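Local coordinates for protein minor fimbrium subunit Mfa5 (Porphyromonas gingivalis ATCC 33277, PDB 6TO1) that serves as an accessory subunit of the minor fimbriae, pili that mediate biofilm formation and adhesion to host cells and other oral bacteria, at residues P484-S489 with G497-T502; V92-V97 with P522-K527. All blocks are in the same frame, centred on the assembly; numbering follows the deposited sequence.

Interaction 1 of 2, residues P484-S489 with G497-T502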
loop_
_atom_site.group_PDB
_atom_site.type_symbol
_atom_site.label_atom_id
_atom_site.label_comp_id
_atom_site.label_asym_id
_atom_site.label_seq_id
_atom_site.Cartn_x
_atom_site.Cartn_y
_atom_site.Cartn_z
ATOM N N PRO A 484 27.434 17.719 21.355
ATOM C CA PRO A 484 28.172 16.775 20.510
ATOM C C PRO A 484 27.776 16.878 19.044
ATOM O O PRO A 484 26.654 17.245 18.696
ATOM C CB PRO A 484 27.781 15.406 21.081
ATOM C CG PRO A 484 26.383 15.619 21.589
ATOM C CD PRO A 484 26.364 17.058 22.131
ATOM N N VAL A 485 28.705 16.533 18.183
ATOM C CA VAL A 485 28.422 16.479 16.758
ATOM C C VAL A 485 27.988 15.064 16.393
ATOM O O VAL A 485 28.221 14.111 17.135
ATOM C CB VAL A 485 29.631 16.908 15.910
ATOM C CG1 VAL A 485 29.950 18.383 16.154
ATOM C CG2 VAL A 485 30.834 16.047 16.198
ATOM N N ASN A 486 27.371 14.928 15.231
ATOM C CA ASN A 486 26.959 13.626 14.706
ATOM C C ASN A 486 27.964 13.195 13.648
ATOM O O ASN A 486 28.000 13.746 12.544
ATOM C CB ASN A 486 25.550 13.679 14.127
ATOM C CG ASN A 486 25.085 12.322 13.603
ATOM O OD1 ASN A 486 25.888 11.531 13.090
ATOM N ND2 ASN A 486 23.775 12.055 13.707
ATOM N N THR A 487 28.760 12.189 13.979
ATOM C CA THR A 487 29.796 11.684 13.093
ATOM C C THR A 487 29.387 10.424 12.348
ATOM O O THR A 487 30.205 9.863 11.614
ATOM C CB THR A 487 31.062 11.389 13.909
ATOM O OG1 THR A 487 30.772 10.376 14.882
ATOM C CG2 THR A 487 31.518 12.640 14.645
ATOM N N THR A 488 28.154 9.969 12.510
ATOM C CA THR A 488 27.688 8.737 11.879
ATOM C C THR A 488 26.755 8.949 10.701
ATOM O O THR A 488 26.864 8.252 9.687
ATOM C CB THR A 488 26.982 7.870 12.925
ATOM O OG1 THR A 488 25.841 8.555 13.449
ATOM C CG2 THR A 488 27.929 7.559 14.043
ATOM N N SER A 489 25.831 9.889 10.784
ATOM C CA SER A 489 24.921 10.089 9.669
ATOM C C SER A 489 25.643 10.601 8.432
ATOM O O SER A 489 26.556 11.419 8.513
ATOM C CB SER A 489 23.836 11.091 10.050
ATOM O OG SER A 489 23.014 11.316 8.925
ATOM N N GLY A 497 28.119 17.741 11.251
ATOM C CA GLY A 497 27.498 18.853 11.937
ATOM C C GLY A 497 26.712 18.423 13.154
ATOM O O GLY A 497 26.790 17.284 13.637
ATOM N N PHE A 498 25.943 19.376 13.661
ATOM C CA PHE A 498 25.045 19.148 14.772
ATOM C C PHE A 498 23.804 18.432 14.276
ATOM O O PHE A 498 23.304 18.750 13.193
ATOM C CB PHE A 498 24.612 20.471 15.376
ATOM C CG PHE A 498 25.727 21.242 16.046
ATOM C CD1 PHE A 498 26.577 20.612 16.926
ATOM C CD2 PHE A 498 25.862 22.607 15.832
ATOM C CE1 PHE A 498 27.575 21.302 17.558
ATOM C CE2 PHE A 498 26.857 23.329 16.475
ATOM C CZ PHE A 498 27.722 22.669 17.336
ATOM N N ASP A 499 23.274 17.533 15.101
ATOM C CA ASP A 499 21.955 16.965 14.832
ATOM C C ASP A 499 20.886 18.058 14.803
ATOM O O ASP A 499 20.854 18.927 15.678
ATOM C CB ASP A 499 21.557 15.982 15.922
ATOM C CG ASP A 499 22.115 14.581 15.699
ATOM O OD1 ASP A 499 21.906 14.010 14.610
ATOM O OD2 ASP A 499 22.739 14.065 16.639
ATOM N N THR A 500 19.955 17.957 13.850
ATOM C CA THR A 500 18.708 18.707 13.969
ATOM C C THR A 500 17.686 17.968 14.826
ATOM O O THR A 500 16.824 18.598 15.461
ATOM C CB THR A 500 18.097 18.988 12.598
ATOM O OG1 THR A 500 17.792 17.750 11.951
ATOM C CG2 THR A 500 19.045 19.761 11.699
ATOM N N ASN A 501 17.768 16.641 14.850
ATOM C CA ASN A 501 16.850 15.799 15.598
ATOM C C ASN A 501 17.629 14.902 16.549
ATOM O O ASN A 501 18.680 14.371 16.188
ATOM C CB ASN A 501 16.011 14.842 14.675
ATOM C CG ASN A 501 15.367 15.511 13.516
ATOM O OD1 ASN A 501 15.541 16.676 13.210
ATOM N N THR A 502 17.095 14.677 17.753
ATOM C CA THR A 502 17.689 13.670 18.624
ATOM C C THR A 502 17.252 12.286 18.187
ATOM O O THR A 502 18.047 11.335 18.192
ATOM C CB THR A 502 17.301 13.940 20.070
ATOM O OG1 THR A 502 17.822 15.231 20.442
ATOM C CG2 THR A 502 17.862 12.881 20.959
HETATM O O HOH W 1 24.373 16.932 17.420
#
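Asn486 carries this contact twice over, once with its backbone and once with its amide. Asn486 N donates to Gly497 O over 2.9 Å, with an N-H...O angle of 179°. CG lies anti to the backbone N (chi1 -179°), which carries the amide across to Asp499; there Asn486 ND2 donates to Asp499 OD1 at 2.9 Å, within its own amide plane, and arrives on the syn side but tilted out of the plane of a carboxylate turned 70° from the amide. Beside this polar pair, Val485 CG1 rests obliquely against Phe498 CE1 at 4.0 Å, and Pro484 O lies at the edge of the same ring. A water bridges the two segments, accepting from Asp499 N and lying 2.6 Å from Pro484 O. The rotation of the Asn486 amide is fixed by its own loop: Asn486 OD1 accepts from Thr488 N at 2.8 Å, closing an Asx turn, from Ser489 N at 2.8 Å, and from Thr488 OG1. Three donors on that oxygen leave ND2 directed at Asp499, whose OD2 also forms a salt bridge with Arg523. Further out, Trp630 meets the Phe498 ring edge-to-face and touches Val485. The loop 484-489, which follows helix 475-480, thus lies against the short strand 498-499, itself paired antiparallel with strand 525-526 just ahead of strand 501-510.

Interaction 2 of 2, residues V92-V97 with P522-K527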
loop_
_atom_site.group_PDB
_atom_site.type_symbol
_atom_site.label_atom_id
_atom_site.label_comp_id
_atom_site.label_asym_id
_atom_site.label_seq_id
_atom_site.Cartn_x
_atom_site.Cartn_y
_atom_site.Cartn_z
ATOM N N VAL A 92 10.632 5.646 5.118
ATOM C CA VAL A 92 10.629 6.977 5.717
ATOM C C VAL A 92 11.891 7.704 5.281
ATOM O O VAL A 92 12.903 7.078 4.990
ATOM C CB VAL A 92 10.545 6.933 7.249
ATOM C CG1 VAL A 92 9.232 6.290 7.695
ATOM C CG2 VAL A 92 11.775 6.225 7.837
ATOM N N ASP A 93 11.817 9.031 5.235
ATOM C CA ASP A 93 12.963 9.857 4.895
ATOM C C ASP A 93 12.823 11.171 5.656
ATOM O O ASP A 93 11.725 11.599 6.015
ATOM C CB ASP A 93 13.051 10.118 3.396
ATOM C CG ASP A 93 14.447 10.546 2.945
ATOM O OD1 ASP A 93 15.426 10.418 3.709
ATOM O OD2 ASP A 93 14.539 11.044 1.813
ATOM N N LYS A 94 13.954 11.828 5.839
ATOM C CA LYS A 94 13.998 13.076 6.581
ATOM C C LYS A 94 15.202 13.846 6.073
ATOM O O LYS A 94 16.252 13.258 5.829
ATOM C CB LYS A 94 14.089 12.811 8.083
ATOM C CG LYS A 94 14.169 14.074 8.953
ATOM C CD LYS A 94 14.263 13.716 10.425
ATOM C CE LYS A 94 14.507 14.972 11.263
ATOM N NZ LYS A 94 15.029 14.610 12.601
ATOM N N TYR A 95 15.041 15.156 5.911
ATOM C CA TYR A 95 16.173 15.962 5.486
ATOM C C TYR A 95 15.950 17.412 5.885
ATOM O O TYR A 95 14.813 17.876 6.036
ATOM C CB TYR A 95 16.394 15.855 3.974
ATOM C CG TYR A 95 15.097 15.868 3.188
ATOM C CD1 TYR A 95 14.497 17.061 2.827
ATOM C CD2 TYR A 95 14.471 14.677 2.821
ATOM C CE1 TYR A 95 13.307 17.080 2.123
ATOM C CE2 TYR A 95 13.293 14.691 2.101
ATOM C CZ TYR A 95 12.718 15.897 1.753
ATOM O OH TYR A 95 11.543 15.935 1.036
ATOM N N ALA A 96 17.071 18.127 6.018
ATOM C CA ALA A 96 17.077 19.545 6.365
ATOM C C ALA A 96 17.596 20.324 5.167
ATOM O O ALA A 96 18.720 20.089 4.717
ATOM C CB ALA A 96 17.951 19.806 7.591
ATOM N N VAL A 97 16.799 21.261 4.667
ATOM C CA VAL A 97 17.183 22.054 3.504
ATOM C C VAL A 97 17.550 23.461 3.994
ATOM O O VAL A 97 16.709 24.138 4.593
ATOM C CB VAL A 97 16.066 22.113 2.448
ATOM C CG1 VAL A 97 16.536 22.918 1.232
ATOM C CG2 VAL A 97 15.636 20.688 2.035
ATOM N N PRO A 522 16.160 8.940 9.130
ATOM C CA PRO A 522 17.532 9.455 9.061
ATOM C C PRO A 522 17.707 10.736 9.864
ATOM O O PRO A 522 16.742 11.412 10.228
ATOM C CB PRO A 522 17.739 9.727 7.567
ATOM C CG PRO A 522 16.588 9.119 6.854
ATOM C CD PRO A 522 15.474 8.978 7.825
ATOM N N ARG A 523 18.971 11.074 10.109
ATOM C CA ARG A 523 19.348 12.150 11.028
ATOM C C ARG A 523 20.075 13.261 10.285
ATOM O O ARG A 523 21.284 13.138 10.020
ATOM C CB ARG A 523 20.231 11.585 12.141
ATOM C CG ARG A 523 19.523 10.601 13.087
ATOM C CD ARG A 523 19.034 11.287 14.352
ATOM N NE ARG A 523 20.149 11.677 15.227
ATOM C CZ ARG A 523 20.769 10.850 16.063
ATOM N NH1 ARG A 523 20.378 9.590 16.158
ATOM N NH2 ARG A 523 21.780 11.277 16.803
ATOM N N PRO A 524 19.399 14.365 9.953
ATOM C CA PRO A 524 20.091 15.488 9.316
ATOM C C PRO A 524 21.137 16.115 10.232
ATOM O O PRO A 524 20.991 16.158 11.462
ATOM C CB PRO A 524 18.958 16.480 9.007
ATOM C CG PRO A 524 17.681 15.669 9.064
ATOM C CD PRO A 524 17.959 14.640 10.129
ATOM N N THR A 525 22.190 16.632 9.619
ATOM C CA THR A 525 23.238 17.306 10.377
ATOM C C THR A 525 23.567 18.623 9.700
ATOM O O THR A 525 23.613 18.692 8.473
ATOM C CB THR A 525 24.511 16.451 10.489
ATOM O OG1 THR A 525 25.036 16.157 9.190
ATOM C CG2 THR A 525 24.240 15.162 11.210
ATOM N N VAL A 526 23.832 19.665 10.505
ATOM C CA VAL A 526 23.977 21.007 9.965
ATOM C C VAL A 526 25.106 21.726 10.699
ATOM O O VAL A 526 25.370 21.481 11.884
ATOM C CB VAL A 526 22.683 21.852 10.058
ATOM C CG1 VAL A 526 21.534 21.187 9.303
ATOM C CG2 VAL A 526 22.293 22.088 11.474
ATOM N N LYS A 527 25.768 22.613 9.968
ATOM C CA LYS A 527 26.709 23.586 10.536
ATOM C C LYS A 527 26.183 24.998 10.303
ATOM O O LYS A 527 25.662 25.315 9.227
ATOM C CB LYS A 527 28.099 23.412 9.913
ATOM C CG LYS A 527 28.728 22.063 10.207
ATOM C CD LYS A 527 30.033 21.821 9.425
ATOM C CE LYS A 527 30.528 20.393 9.670
ATOM N NZ LYS A 527 31.726 20.037 8.885
HETATM O O HOH W 2 15.944 11.834 12.847
#
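Lys94 stretches its side chain past Pro522 and Pro524, and this is the close-packed part of the contact. CG stands anti to the backbone N (chi1 179°) and the chain stays extended beyond it, which lays the methylenes of Lys94 across the Pro524 ring at about a right angle, Lys94 CE reaching 3.6 Å from Pro524 CD. Lys94 CD also sits 3.4 Å from Pro522 O. On the next inward-facing residue, Ala96 CB meets Pro524 CB at 3.8 Å and, more distantly, Val526 CG1 at 4.2 Å. The partly exposed end is looser: Asp93 OD1 approaches Pro522 CG at 3.6 Å while bonding weakly to Lys94 N, and Val92 adds little. The segments run almost parallel, 2° apart, yet no direct hydrogen bond joins them; strand 90-98 pairs instead with strand 110-119. One water links the segments, accepting from Lys94 NZ at 2.9 Å and donating to Pro522 O at 2.8 Å. NZ is covalently joined to Asn501 CG, the intramolecular isopeptide of this protein. The lysine therefore ends in an amide nitrogen instead of a charged ammonium, consistent with its sheath of proline rings together with Val113 and Leu115, and the strand is tied to strand 501-510 by a covalent bond.

The two contacts share the isopeptide, which has one end in each. Arg523 also joins them, its carbonyl accepting from Ser489 OG. Both reach the small antiparallel sheet of strands 498-499 and 525-526, and interaction 1 is nested within the long chain loop that interaction 2 closes. Both are partly buried, interaction 1 having one exposed touching residue, Pro484, and interaction 2 none. Their chemistry differs. Residues 484-489 and 497-502 are held by directed polar bonds around a loop; 92-97 and 522-527, distant in sequence, join chiefly by van der Waals packing of prolines, Ala96, Val526 and the lysine methylenes, with a single water bridge and no direct hydrogen bond.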